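Local coordinates for citrate synthase (Metallosphaera sedula, PDB 6ABX), which probably catalyses the condensation of oxaloacetate with acetyl-CoA and water to give citrate and CoA, a step of the tricarboxylic acid cycle, at residues Val46-Trp51 and Asp62-Arg67; Leu50-Leu55 and Asp111-Ala116; His176-Met181 and Thr337-Glu342. All coordinates share one frame; numbering follows the deposited sequence.

Contact 1. Residues Val46-Trp51 and Asp62-Arg67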
loop_
_atom_site.group_PDB
_atom_site.type_symbol
_atom_site.label_atom_id
_atom_site.label_comp_id
_atom_site.label_asym_id
_atom_site.label_seq_id
_atom_site.Cartn_x
_atom_site.Cartn_y
_atom_site.Cartn_z
ATOM N N VAL A 46 2.823 18.869 18.164
ATOM C CA VAL A 46 2.216 17.522 18.215
ATOM C C VAL A 46 2.953 16.529 17.312
ATOM O O VAL A 46 3.027 15.347 17.701
ATOM C CB VAL A 46 0.694 17.561 17.931
ATOM C CG1 VAL A 46 0.099 16.168 18.027
ATOM C CG2 VAL A 46 -0.023 18.476 18.898
ATOM N N ALA A 47 3.448 16.942 16.140
ATOM C CA ALA A 47 4.256 16.054 15.284
ATOM C C ALA A 47 5.512 15.620 16.059
ATOM O O ALA A 47 5.849 14.425 16.089
ATOM C CB ALA A 47 4.640 16.724 14.000
ATOM N N TYR A 48 6.125 16.560 16.791
ATOM C CA TYR A 48 7.277 16.217 17.640
ATOM C C TYR A 48 6.863 15.162 18.662
ATOM O O TYR A 48 7.627 14.186 18.903
ATOM C CB TYR A 48 7.819 17.461 18.348
ATOM C CG TYR A 48 9.141 17.259 19.076
ATOM C CD1 TYR A 48 9.192 16.574 20.277
ATOM C CD2 TYR A 48 10.317 17.698 18.514
ATOM C CE1 TYR A 48 10.390 16.344 20.924
ATOM C CE2 TYR A 48 11.520 17.541 19.177
ATOM C CZ TYR A 48 11.558 16.799 20.351
ATOM O OH TYR A 48 12.780 16.582 20.940
ATOM N N LEU A 49 5.761 15.431 19.350
ATOM C CA LEU A 49 5.268 14.514 20.406
ATOM C C LEU A 49 5.049 13.117 19.838
ATOM O O LEU A 49 5.503 12.090 20.436
ATOM C CB LEU A 49 3.985 15.069 20.992
ATOM C CG LEU A 49 3.270 14.187 22.001
ATOM C CD1 LEU A 49 4.130 13.977 23.248
ATOM C CD2 LEU A 49 1.962 14.814 22.348
ATOM N N LEU A 50 4.375 13.050 18.681
ATOM C CA LEU A 50 4.035 11.736 18.149
ATOM C C LEU A 50 5.297 10.968 17.746
ATOM O O LEU A 50 5.424 9.749 18.038
ATOM C CB LEU A 50 3.052 11.911 16.971
ATOM C CG LEU A 50 1.634 12.222 17.399
ATOM C CD1 LEU A 50 0.758 12.645 16.220
ATOM C CD2 LEU A 50 0.989 11.039 18.127
ATOM N N TRP A 51 6.246 11.628 17.094
ATOM C CA TRP A 51 7.455 10.947 16.588
ATOM C C TRP A 51 8.453 10.635 17.703
ATOM O O TRP A 51 9.006 9.559 17.696
ATOM C CB TRP A 51 8.160 11.746 15.497
ATOM C CG TRP A 51 7.508 11.604 14.141
ATOM C CD1 TRP A 51 6.980 10.483 13.583
ATOM C CD2 TRP A 51 7.372 12.639 13.152
ATOM N NE1 TRP A 51 6.486 10.743 12.325
ATOM C CE2 TRP A 51 6.723 12.054 12.019
ATOM C CE3 TRP A 51 7.762 13.983 13.085
ATOM C CZ2 TRP A 51 6.442 12.772 10.872
ATOM C CZ3 TRP A 51 7.478 14.689 11.944
ATOM C CH2 TRP A 51 6.820 14.088 10.852
ATOM N N ASP A 62 12.096 24.787 18.321
ATOM C CA ASP A 62 12.668 25.754 17.371
ATOM C C ASP A 62 13.498 25.043 16.288
ATOM O O ASP A 62 13.360 25.310 15.114
ATOM C CB ASP A 62 13.569 26.768 18.075
ATOM C CG ASP A 62 13.944 27.895 17.129
ATOM O OD1 ASP A 62 12.998 28.571 16.612
ATOM O OD2 ASP A 62 15.149 28.042 16.851
ATOM N N ASP A 63 14.372 24.119 16.695
ATOM C CA ASP A 63 15.173 23.356 15.750
ATOM C C ASP A 63 14.274 22.534 14.809
ATOM O O ASP A 63 14.536 22.416 13.640
ATOM C CB ASP A 63 16.163 22.417 16.454
ATOM C CG ASP A 63 17.286 23.180 17.128
ATOM O OD1 ASP A 63 17.329 24.416 16.956
ATOM O OD2 ASP A 63 18.091 22.525 17.808
ATOM N N PHE A 64 13.243 21.888 15.371
ATOM C CA PHE A 64 12.376 20.954 14.659
ATOM C C PHE A 64 11.514 21.719 13.662
ATOM O O PHE A 64 11.347 21.226 12.505
ATOM C CB PHE A 64 11.487 20.215 15.655
ATOM C CG PHE A 64 10.524 19.229 15.057
ATOM C CD1 PHE A 64 10.966 18.055 14.435
ATOM C CD2 PHE A 64 9.174 19.487 15.109
ATOM C CE1 PHE A 64 10.051 17.135 13.945
ATOM C CE2 PHE A 64 8.266 18.587 14.582
ATOM C CZ PHE A 64 8.707 17.409 14.012
ATOM N N LYS A 65 11.005 22.879 14.085
ATOM C CA LYS A 65 10.191 23.774 13.172
ATOM C C LYS A 65 11.040 24.158 11.956
ATOM O O LYS A 65 10.598 24.093 10.837
ATOM C CB LYS A 65 9.729 25.051 13.877
ATOM C CG LYS A 65 8.547 24.850 14.803
ATOM C CD LYS A 65 8.386 26.028 15.750
ATOM C CE LYS A 65 8.012 27.330 15.090
ATOM N NZ LYS A 65 8.017 28.412 16.103
ATOM N N SER A 66 12.320 24.455 12.198
ATOM C CA SER A 66 13.267 24.795 11.121
ATOM C C SER A 66 13.514 23.622 10.190
ATOM O O SER A 66 13.537 23.789 9.002
ATOM C CB SER A 66 14.570 25.313 11.667
ATOM O OG SER A 66 14.348 26.564 12.259
ATOM N N ARG A 67 13.675 22.432 10.751
ATOM C CA ARG A 67 13.929 21.284 9.996
ATOM C C ARG A 67 12.780 20.985 9.050
ATOM O O ARG A 67 13.034 20.682 7.885
ATOM C CB ARG A 67 14.192 20.088 10.890
ATOM C CG ARG A 67 14.580 18.861 10.089
ATOM C CD ARG A 67 14.932 17.691 10.955
ATOM N NE ARG A 67 15.380 16.591 10.107
ATOM C CZ ARG A 67 15.652 15.380 10.556
ATOM N NH1 ARG A 67 15.501 15.109 11.848
ATOM N NH2 ARG A 67 16.073 14.463 9.698
#
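The helical segments 46-51 and 62-67 cross almost perpendicularly, their axes 10.9 Å apart at the closest and their N-to-C directions at 100°, and the backbones come nearest at Tyr48 and Phe64. Phe64 spans the gap. With CG anti to the backbone N (chi1 179°), its ring reaches across to the other helix, where three residues receive it. Tyr48 lies over one face and presents an edge: CD2 sits 3.8 Å from Phe64 CG, displaced from the ring centre toward the rim, and the two planes stand at 87° in a T-shaped pair whose centroids are 5.4 Å apart. Further round the ring, the backbone N of Tyr48 lies 3.7 Å from Phe64 CE2. Trp51 takes the far end of the phenyl group. Its benzo side, through CE3 and CZ3, meets the Phe64 edge, and CZ3 approaches Phe64 CZ to 3.6 Å, each atom lying near the plane of the other ring, an edge-to-edge meeting. The methyl group of Ala47 also touches that edge, its CB 4.1 Å from Phe64 CE2. All four side chains are buried, and where they touch one another they do so through carbon atoms. Trp51 sends its one polar atom, NE1, away from Phe64 to a hydrogen bond with Thr337 OG1 on helix 324-343, while Ala47 and Trp51 also pack on Ile334 of that helix. Helices 43-52 and 58-69, consecutive in the chain, thus pack nearly at right angles around a buried aromatic cluster, part of the largely helical citrate synthase fold.

Contact 2. Residues Leu50-Leu55 and Asp111-Ala116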
loop_
_atom_site.group_PDB
_atom_site.type_symbol
_atom_site.label_atom_id
_atom_site.label_comp_id
_atom_site.label_asym_id
_atom_site.label_seq_id
_atom_site.Cartn_x
_atom_site.Cartn_y
_atom_site.Cartn_z
ATOM N N LEU A 50 4.375 13.050 18.681
ATOM C CA LEU A 50 4.035 11.736 18.149
ATOM C C LEU A 50 5.297 10.968 17.746
ATOM O O LEU A 50 5.424 9.749 18.038
ATOM C CB LEU A 50 3.052 11.911 16.971
ATOM C CG LEU A 50 1.634 12.222 17.399
ATOM C CD1 LEU A 50 0.758 12.645 16.220
ATOM C CD2 LEU A 50 0.989 11.039 18.127
ATOM N N TRP A 51 6.246 11.628 17.094
ATOM C CA TRP A 51 7.455 10.947 16.588
ATOM C C TRP A 51 8.453 10.635 17.703
ATOM O O TRP A 51 9.006 9.559 17.696
ATOM C CB TRP A 51 8.160 11.746 15.497
ATOM C CG TRP A 51 7.508 11.604 14.141
ATOM C CD1 TRP A 51 6.980 10.483 13.583
ATOM C CD2 TRP A 51 7.372 12.639 13.152
ATOM N NE1 TRP A 51 6.486 10.743 12.325
ATOM C CE2 TRP A 51 6.723 12.054 12.019
ATOM C CE3 TRP A 51 7.762 13.983 13.085
ATOM C CZ2 TRP A 51 6.442 12.772 10.872
ATOM C CZ3 TRP A 51 7.478 14.689 11.944
ATOM C CH2 TRP A 51 6.820 14.088 10.852
ATOM N N TYR A 52 8.624 11.552 18.660
ATOM C CA TYR A 52 9.757 11.413 19.641
ATOM C C TYR A 52 9.290 11.035 21.037
ATOM O O TYR A 52 10.146 10.728 21.875
ATOM C CB TYR A 52 10.562 12.710 19.665
ATOM C CG TYR A 52 11.214 13.069 18.358
ATOM C CD1 TYR A 52 12.147 12.223 17.774
ATOM C CD2 TYR A 52 10.893 14.238 17.666
ATOM C CE1 TYR A 52 12.752 12.531 16.572
ATOM C CE2 TYR A 52 11.512 14.560 16.468
ATOM C CZ TYR A 52 12.430 13.689 15.907
ATOM O OH TYR A 52 13.037 13.973 14.720
ATOM N N GLY A 53 7.998 11.094 21.326
ATOM C CA GLY A 53 7.414 10.519 22.508
ATOM C C GLY A 53 7.310 11.460 23.700
ATOM O O GLY A 53 6.834 11.045 24.730
ATOM N N LYS A 54 7.713 12.714 23.525
ATOM C CA LYS A 54 7.679 13.672 24.622
ATOM C C LYS A 54 7.434 15.064 24.071
ATOM O O LYS A 54 7.721 15.336 22.900
ATOM C CB LYS A 54 9.000 13.616 25.394
ATOM C CG LYS A 54 10.214 14.127 24.650
ATOM C CD LYS A 54 11.544 13.816 25.343
ATOM C CE LYS A 54 12.787 14.401 24.670
ATOM N NZ LYS A 54 12.614 14.728 23.223
ATOM N N LEU A 55 6.898 15.945 24.924
ATOM C CA LEU A 55 6.784 17.347 24.522
ATOM C C LEU A 55 8.174 17.961 24.411
ATOM O O LEU A 55 9.068 17.757 25.264
ATOM C CB LEU A 55 5.904 18.126 25.487
ATOM C CG LEU A 55 4.421 17.768 25.518
ATOM C CD1 LEU A 55 3.736 18.403 26.691
ATOM C CD2 LEU A 55 3.721 18.165 24.238
ATOM N N ASP A 111 17.040 6.143 8.312
ATOM C CA ASP A 111 16.482 7.418 8.746
ATOM C C ASP A 111 14.970 7.497 8.468
ATOM O O ASP A 111 14.497 8.446 7.748
ATOM C CB ASP A 111 17.173 8.578 8.039
ATOM C CG ASP A 111 16.857 9.906 8.707
ATOM O OD1 ASP A 111 16.260 9.899 9.888
ATOM O OD2 ASP A 111 17.159 10.934 8.051
ATOM N N LEU A 112 14.228 6.612 9.123
ATOM C CA LEU A 112 12.736 6.561 8.978
ATOM C C LEU A 112 12.173 7.954 9.302
ATOM O O LEU A 112 11.363 8.529 8.520
ATOM C CB LEU A 112 12.200 5.481 9.916
ATOM C CG LEU A 112 10.715 5.139 9.808
ATOM C CD1 LEU A 112 10.442 3.797 10.431
ATOM C CD2 LEU A 112 9.820 6.202 10.414
ATOM N N ILE A 113 12.569 8.500 10.459
ATOM C CA ILE A 113 11.869 9.735 10.908
ATOM C C ILE A 113 12.257 10.885 9.979
ATOM O O ILE A 113 11.417 11.748 9.686
ATOM C CB ILE A 113 12.046 10.054 12.411
ATOM C CG1 ILE A 113 11.369 8.976 13.263
ATOM C CG2 ILE A 113 11.447 11.422 12.741
ATOM C CD1 ILE A 113 11.663 9.079 14.764
ATOM N N GLY A 114 13.512 10.912 9.496
ATOM C CA GLY A 114 13.895 11.980 8.535
ATOM C C GLY A 114 13.063 11.917 7.252
ATOM O O GLY A 114 12.703 12.954 6.701
ATOM N N LYS A 115 12.778 10.706 6.773
ATOM C CA LYS A 115 11.938 10.529 5.566
ATOM C C LYS A 115 10.489 10.886 5.868
ATOM O O LYS A 115 9.829 11.500 5.025
ATOM C CB LYS A 115 12.122 9.120 4.999
ATOM C CG LYS A 115 13.497 8.905 4.388
ATOM C CD LYS A 115 13.843 7.452 4.141
ATOM C CE LYS A 115 15.171 7.323 3.430
ATOM N NZ LYS A 115 15.615 5.921 3.376
ATOM N N ALA A 116 10.028 10.586 7.088
ATOM C CA ALA A 116 8.671 10.966 7.548
ATOM C C ALA A 116 8.538 12.497 7.547
ATOM O O ALA A 116 7.549 13.056 7.120
ATOM C CB ALA A 116 8.416 10.366 8.909
#
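Trp51 lays one face of its indole against Ile113, whose CG2 stands 4.1 Å above the ring plane, displaced toward the rim, with Trp51 CG as its nearest ring atom. One helical turn further on, Ala116 meets the other end of the same indole: its CB is 3.7 Å from Trp51 CZ2 and also touches CE2 and NE1, so the pyrrole and benzo halves share the methyl group. Tyr52 approaches Ile113 from another direction. Its OH comes within 3.6 Å of Ile113 CG2, and CE1 lies 4.0 Å from Ile113 CD1. The branching of Ile113 makes this double contact possible: CG2 is anti to the backbone N, and CG1 anti to the carbonyl carbon (chi1 -66°) carries CD1 to Tyr52 CE1 and to the backbone O of Trp51. Tyr52 in turn has a face over Trp51 CB, 4.3 Å from the ring plane, which ties the two aromatic residues together beside the isoleucine. Were Trp51 an alanine, a gap would probably open beside Ile113 and Ala116, and Thr337 OG1 would probably lose its indole N-H partner. Where helix 112-134 begins, Asp111 is the N-cap; its OD1 accepts from Gly114 N at 3.0 Å, the N-H reaching it from well above the carboxylate plane. Helix 43-52 ends on the other side of the contact, and Gly53 leaves the helical conformation with positive phi. Around this meeting of a helix end with a helix start, helix 324-343 contributes Thr337 beside Ala116 and Asp341 beside Ile113, while Arg67 of helix 58-69 packs on Tyr52 and Asp111.

Contact 3. Residues His176-Met181 and Thr337-Glu342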
loop_
_atom_site.group_PDB
_atom_site.type_symbol
_atom_site.label_atom_id
_atom_site.label_comp_id
_atom_site.label_asym_id
_atom_site.label_seq_id
_atom_site.Cartn_x
_atom_site.Cartn_y
_atom_site.Cartn_z
ATOM N N HIS A 176 -6.384 15.183 12.923
ATOM C CA HIS A 176 -6.270 14.099 11.949
ATOM C C HIS A 176 -4.947 13.315 12.017
ATOM O O HIS A 176 -4.756 12.412 11.210
ATOM C CB HIS A 176 -6.493 14.641 10.541
ATOM C CG HIS A 176 -7.915 14.993 10.256
ATOM N ND1 HIS A 176 -8.447 16.218 10.585
ATOM C CD2 HIS A 176 -8.900 14.292 9.659
ATOM C CE1 HIS A 176 -9.735 16.236 10.212
ATOM N NE2 HIS A 176 -10.052 15.044 9.694
ATOM N N MET A 177 -4.026 13.625 12.960
ATOM C CA MET A 177 -2.684 13.102 12.863
ATOM C C MET A 177 -2.654 11.604 13.170
ATOM O O MET A 177 -1.868 10.914 12.521
ATOM C CB MET A 177 -1.754 13.821 13.817
ATOM C CG MET A 177 -1.366 15.177 13.259
ATOM S SD MET A 177 -0.308 16.052 14.455
ATOM C CE MET A 177 0.092 17.519 13.519
ATOM N N ASP A 178 -3.518 11.117 14.071
ATOM C CA ASP A 178 -3.511 9.688 14.312
ATOM C C ASP A 178 -4.859 9.222 14.857
ATOM O O ASP A 178 -5.513 9.963 15.563
ATOM C CB ASP A 178 -2.448 9.222 15.313
ATOM C CG ASP A 178 -2.198 7.719 15.199
ATOM O OD1 ASP A 178 -1.807 7.281 14.089
ATOM O OD2 ASP A 178 -2.508 6.977 16.170
ATOM N N HIS A 179 -5.174 7.939 14.590
ATOM C CA HIS A 179 -6.387 7.384 15.202
ATOM C C HIS A 179 -6.197 5.882 15.455
ATOM O O HIS A 179 -7.080 5.119 15.143
ATOM C CB HIS A 179 -7.616 7.732 14.401
ATOM C CG HIS A 179 -8.843 7.870 15.228
ATOM N ND1 HIS A 179 -9.959 7.073 15.039
ATOM C CD2 HIS A 179 -9.086 8.633 16.328
ATOM C CE1 HIS A 179 -10.883 7.394 15.943
ATOM N NE2 HIS A 179 -10.386 8.386 16.743
ATOM N N GLU A 180 -4.999 5.498 15.901
ATOM C CA GLU A 180 -4.730 4.102 16.291
ATOM C C GLU A 180 -4.865 3.268 14.981
ATOM O O GLU A 180 -4.318 3.593 13.887
ATOM C CB GLU A 180 -5.620 3.822 17.529
ATOM C CG GLU A 180 -4.994 2.924 18.632
ATOM C CD GLU A 180 -5.728 2.619 19.952
ATOM O OE1 GLU A 180 -6.735 3.294 20.278
ATOM O OE2 GLU A 180 -5.266 1.682 20.733
ATOM N N MET A 181 -5.636 2.186 14.987
ATOM C CA MET A 181 -5.469 1.145 14.010
ATOM C C MET A 181 -6.463 1.036 12.805
ATOM O O MET A 181 -6.891 -0.015 12.399
ATOM C CB MET A 181 -5.643 -0.155 14.774
ATOM C CG MET A 181 -5.212 -1.218 13.974
ATOM S SD MET A 181 -3.835 -0.774 12.927
ATOM C CE MET A 181 -2.531 -0.406 14.149
ATOM N N THR A 337 3.532 6.956 10.071
ATOM C CA THR A 337 4.971 6.779 10.220
ATOM C C THR A 337 5.390 6.523 11.680
ATOM O O THR A 337 6.309 5.675 11.909
ATOM C CB THR A 337 5.751 7.931 9.586
ATOM O OG1 THR A 337 5.367 9.194 10.146
ATOM C CG2 THR A 337 5.579 7.989 8.081
ATOM N N ALA A 338 4.719 7.143 12.650
ATOM C CA ALA A 338 4.961 6.862 14.052
ATOM C C ALA A 338 4.603 5.413 14.348
ATOM O O ALA A 338 5.337 4.725 15.068
ATOM C CB ALA A 338 4.214 7.798 14.965
ATOM N N HIS A 339 3.496 4.939 13.786
ATOM C CA HIS A 339 3.078 3.552 14.025
ATOM C C HIS A 339 4.079 2.558 13.452
ATOM O O HIS A 339 4.282 1.482 14.102
ATOM C CB HIS A 339 1.659 3.288 13.490
ATOM C CG HIS A 339 0.627 3.659 14.488
ATOM N ND1 HIS A 339 0.348 2.858 15.619
ATOM C CD2 HIS A 339 -0.140 4.761 14.598
ATOM C CE1 HIS A 339 -0.565 3.478 16.352
ATOM N NE2 HIS A 339 -0.922 4.639 15.710
ATOM N N VAL A 340 4.605 2.827 12.248
ATOM C CA VAL A 340 5.568 1.957 11.620
ATOM C C VAL A 340 6.829 1.943 12.495
ATOM O O VAL A 340 7.336 0.863 12.800
ATOM C CB VAL A 340 5.820 2.348 10.159
ATOM C CG1 VAL A 340 7.003 1.631 9.529
ATOM C CG2 VAL A 340 4.568 2.128 9.317
ATOM N N ASP A 341 7.327 3.126 12.858
ATOM C CA ASP A 341 8.563 3.243 13.720
ATOM C C ASP A 341 8.416 2.399 14.992
ATOM O O ASP A 341 9.345 1.667 15.368
ATOM C CB ASP A 341 8.877 4.705 13.995
ATOM C CG ASP A 341 10.272 4.978 14.538
ATOM O OD1 ASP A 341 11.234 4.335 14.089
ATOM O OD2 ASP A 341 10.384 5.876 15.354
ATOM N N GLU A 342 7.260 2.481 15.638
ATOM C CA GLU A 342 7.005 1.770 16.872
ATOM C C GLU A 342 7.038 0.259 16.627
ATOM O O GLU A 342 7.687 -0.458 17.389
ATOM C CB GLU A 342 5.667 2.226 17.446
ATOM C CG GLU A 342 5.251 1.491 18.671
ATOM C CD GLU A 342 3.905 1.933 19.196
ATOM O OE1 GLU A 342 2.878 1.720 18.473
ATOM O OE2 GLU A 342 3.881 2.463 20.348
#
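Asp178 OD2 is gripped by three groups: His339 NE2 from helix 324-343, the backbone N of Glu180, and Thr18 OG1. The bond from Glu180 N, 2.9 Å from OD2 with an N-H...O angle of 162°, closes an Asx turn in the loop between helices 163-174 and 183-192. It reaches OD2 from above the carboxylate plane. His339 NE2 arrives differently, on the syn side of OD2, 2.9 Å away and 27° out of the carboxylate plane, whereas OD2 lies almost in the plane of the imidazole. The anti placement of Asp178 CG relative to the backbone N (chi1 -162°) sends the carboxylate toward the helix and to the edge of the ring. The other ring nitrogen, ND1, is hydrogen-bonded to Lys13 NZ, so both have a partner. Three hydrogen bonds to OD2, with Arg332 near, would probably keep Asp178 ionised, and its charge is likely to polarise the N-H of His339. The turn precedes the oxaloacetate-binding residue Asn182 and contains another, His179, whose ND1 here bonds a bound citrate anion; Arg332, also an oxaloacetate-binding residue, has its side chain about 4 Å from that of Asp178 at the nearest atoms and donates through NE to His176 O. The pair thus lies just behind the oxaloacetate-binding residues, consistent with a second-shell position, and joins their loop to helix 324-343. Beside it, the backbone of Glu180 also touches the imidazole, CA lying 3.9 Å from His339 NE2.

Overall arrangement
From the N terminus, helix 43-52 comes first and serves two contacts. Contact 1 closes a short loop onto the next helix, 58-69, and contact 2 starts from the same part of the chain but returns only at helix 112-134, so the partner segment 62-67 lies within the loop that contact 2 closes. Leu50 and Trp51 belong to both, and the centres are about 8 Å apart. Contact 3 opens later, in series with the other two, and brings the loop at 176-181 to helix 324-343 across 155 residues. Both its segments reach back to helix 43-52, and one also to helix 112-134: Thr337 meets Trp51 and Ala116, and Met177 of the loop packs on Val46 and Leu50.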